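Local structure of Ycf54 protein (Thermosynechococcus elongatus, 3HZE) at residues 5-10 with 84-89. The protein is of unknown function in this cyanobacterium but probably assists, like other Ycf54 proteins, the cyclase step of chlorophyll synthesis. Numbering follows the deposited sequence.
Sequences YYILAS and EYVLMG
Tyr6 and Gly89 form a hydrogen-bonded antiparallel pair, with Tyr6 N to Gly89 O and Gly89 N to Tyr6 O both at 2.9 Å. Two residues on, Leu8 and Leu87 repeat the pattern: Leu87 N reaches Leu8 O at 2.8 Å, and Leu8 N in turn bonds Leu87 O. Between them, Ile7 and Met88 make a non-hydrogen-bonded pair, where the CA-H groups turn inward: Met88 CA lies 3.2 Å from Tyr6 O.

The Tyr6 ring folds back across the strand pair, its CG between the backbone N and the carbonyl carbon (chi1 68°), and lays one face over Gly89, whose CA sits 3.8 Å from the ring centroid in a CH-pi contact. At the far end of the ring, Tyr6 OH is hydrogen-bonded to Gln57 OE1. With an alanine in place of Tyr6, Gly89 is likely to lose the ring that covers it, and Gln57 OE1 its hydroxyl partner.

Apolar contacts line both faces. Leu8 and Leu87 run side by side beyond Tyr6, CD2 of Leu8 4.2 Å from CD1 of Leu87, whereas on the opposite face Ala9 CB packs 3.6 Å from Val86 CG1.

Strand 3-10 is thus held between the outermost strand 87-92 and strand 65-70 in the antiparallel sheet; Ile7 packs against helix 73-83, while Tyr6 and Leu8 face the loop residues Phe54 and Leu49.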
loop_
_atom_site.group_PDB
_atom_site.type_symbol
_atom_site.label_atom_id
_atom_site.label_comp_id
_atom_site.label_asym_id
_atom_site.label_seq_id
_atom_site.Cartn_x
_atom_site.Cartn_y
_atom_site.Cartn_z
ATOM N N TYR A 5 1.227 5.388 -6.159
ATOM C CA TYR A 5 2.523 4.936 -5.662
ATOM C C TYR A 5 2.230 3.952 -4.539
ATOM O O TYR A 5 1.203 4.068 -3.862
ATOM C CB TYR A 5 3.321 6.128 -5.136
ATOM C CG TYR A 5 3.500 7.214 -6.170
ATOM C CD1 TYR A 5 4.530 7.148 -7.105
ATOM C CD2 TYR A 5 2.609 8.283 -6.246
ATOM C CE1 TYR A 5 4.669 8.126 -8.098
ATOM C CE2 TYR A 5 2.733 9.265 -7.236
ATOM C CZ TYR A 5 3.768 9.179 -8.158
ATOM O OH TYR A 5 3.897 10.144 -9.137
ATOM N N TYR A 6 3.114 2.986 -4.318
ATOM C CA TYR A 6 2.828 2.009 -3.275
ATOM C C TYR A 6 4.041 1.308 -2.702
ATOM O O TYR A 6 5.088 1.230 -3.342
ATOM C CB TYR A 6 1.897 0.934 -3.843
ATOM C CG TYR A 6 2.580 0.071 -4.892
ATOM C CD1 TYR A 6 3.411 -0.987 -4.525
ATOM C CD2 TYR A 6 2.452 0.362 -6.250
ATOM C CE1 TYR A 6 4.104 -1.734 -5.494
ATOM C CE2 TYR A 6 3.134 -0.374 -7.219
ATOM C CZ TYR A 6 3.958 -1.417 -6.833
ATOM O OH TYR A 6 4.631 -2.133 -7.794
ATOM N N ILE A 7 3.894 0.804 -1.483
ATOM C CA ILE A 7 4.935 -0.007 -0.885
ATOM C C ILE A 7 4.226 -1.358 -0.749
ATOM O O ILE A 7 3.015 -1.411 -0.521
ATOM C CB ILE A 7 5.399 0.472 0.509
ATOM C CG1 ILE A 7 4.204 0.652 1.441
ATOM C CG2 ILE A 7 6.248 1.729 0.365
ATOM C CD1 ILE A 7 4.586 0.658 2.914
ATOM N N LEU A 8 4.966 -2.441 -0.921
ATOM C CA LEU A 8 4.386 -3.769 -0.816
ATOM C C LEU A 8 5.194 -4.599 0.173
ATOM O O LEU A 8 6.415 -4.572 0.142
ATOM C CB LEU A 8 4.400 -4.443 -2.194
ATOM C CG LEU A 8 3.951 -5.900 -2.312
ATOM C CD1 LEU A 8 2.448 -6.008 -2.043
ATOM C CD2 LEU A 8 4.282 -6.403 -3.724
ATOM N N ALA A 9 4.517 -5.321 1.060
ATOM C CA ALA A 9 5.213 -6.166 2.029
ATOM C C ALA A 9 4.304 -7.279 2.522
ATOM O O ALA A 9 3.078 -7.215 2.366
ATOM C CB ALA A 9 5.691 -5.327 3.214
ATOM N N SER A 10 4.902 -8.291 3.142
ATOM C CA SER A 10 4.127 -9.405 3.667
ATOM C C SER A 10 3.315 -8.891 4.851
ATOM O O SER A 10 3.722 -7.943 5.529
ATOM C CB SER A 10 5.061 -10.529 4.130
ATOM O OG SER A 10 5.834 -10.114 5.242
ATOM N N GLU A 84 12.053 0.202 5.254
ATOM C CA GLU A 84 13.190 -0.397 4.560
ATOM C C GLU A 84 12.950 -1.733 3.855
ATOM O O GLU A 84 13.123 -1.842 2.644
ATOM C CB GLU A 84 14.389 -0.540 5.517
ATOM C CG GLU A 84 15.624 -1.152 4.854
ATOM C CD GLU A 84 16.870 -1.128 5.734
ATOM O OE1 GLU A 84 17.901 -1.679 5.294
ATOM O OE2 GLU A 84 16.827 -0.564 6.850
ATOM N N TYR A 85 12.553 -2.752 4.603
ATOM C CA TYR A 85 12.340 -4.084 4.028
ATOM C C TYR A 85 10.990 -4.271 3.345
ATOM O O TYR A 85 10.203 -5.146 3.715
ATOM C CB TYR A 85 12.518 -5.135 5.121
ATOM C CG TYR A 85 13.918 -5.164 5.670
ATOM C CD1 TYR A 85 14.946 -5.778 4.962
ATOM C CD2 TYR A 85 14.225 -4.555 6.880
ATOM C CE1 TYR A 85 16.252 -5.787 5.444
ATOM C CE2 TYR A 85 15.534 -4.555 7.376
ATOM C CZ TYR A 85 16.539 -5.173 6.651
ATOM O OH TYR A 85 17.834 -5.181 7.120
ATOM N N VAL A 86 10.740 -3.447 2.337
ATOM C CA VAL A 86 9.497 -3.499 1.577
ATOM C C VAL A 86 9.829 -3.202 0.126
ATOM O O VAL A 86 10.906 -2.684 -0.177
ATOM C CB VAL A 86 8.495 -2.417 2.045
ATOM C CG1 VAL A 86 8.078 -2.667 3.484
ATOM C CG2 VAL A 86 9.134 -1.040 1.904
ATOM N N LEU A 87 8.902 -3.524 -0.768
ATOM C CA LEU A 87 9.085 -3.245 -2.183
ATOM C C LEU A 87 8.313 -1.963 -2.430
ATOM O O LEU A 87 7.364 -1.660 -1.708
ATOM C CB LEU A 87 8.510 -4.375 -3.040
ATOM C CG LEU A 87 9.187 -5.745 -2.889
ATOM C CD1 LEU A 87 8.451 -6.783 -3.725
ATOM C CD2 LEU A 87 10.637 -5.648 -3.330
HETATM N N MSE A 88 8.729 -1.199 -3.432
HETATM C CA MSE A 88 8.045 0.044 -3.750
HETATM C C MSE A 88 7.824 0.102 -5.254
HETATM O O MSE A 88 8.565 -0.515 -6.021
HETATM C CB MSE A 88 8.880 1.244 -3.284
HETATM C CG MSE A 88 8.240 2.600 -3.569
HETATM SE SE MSE A 88 9.244 4.131 -2.885
HETATM C CE MSE A 88 10.813 3.952 -4.005
ATOM N N GLY A 89 6.799 0.830 -5.675
ATOM C CA GLY A 89 6.531 0.949 -7.095
ATOM C C GLY A 89 5.408 1.922 -7.383
ATOM O O GLY A 89 4.973 2.662 -6.500
#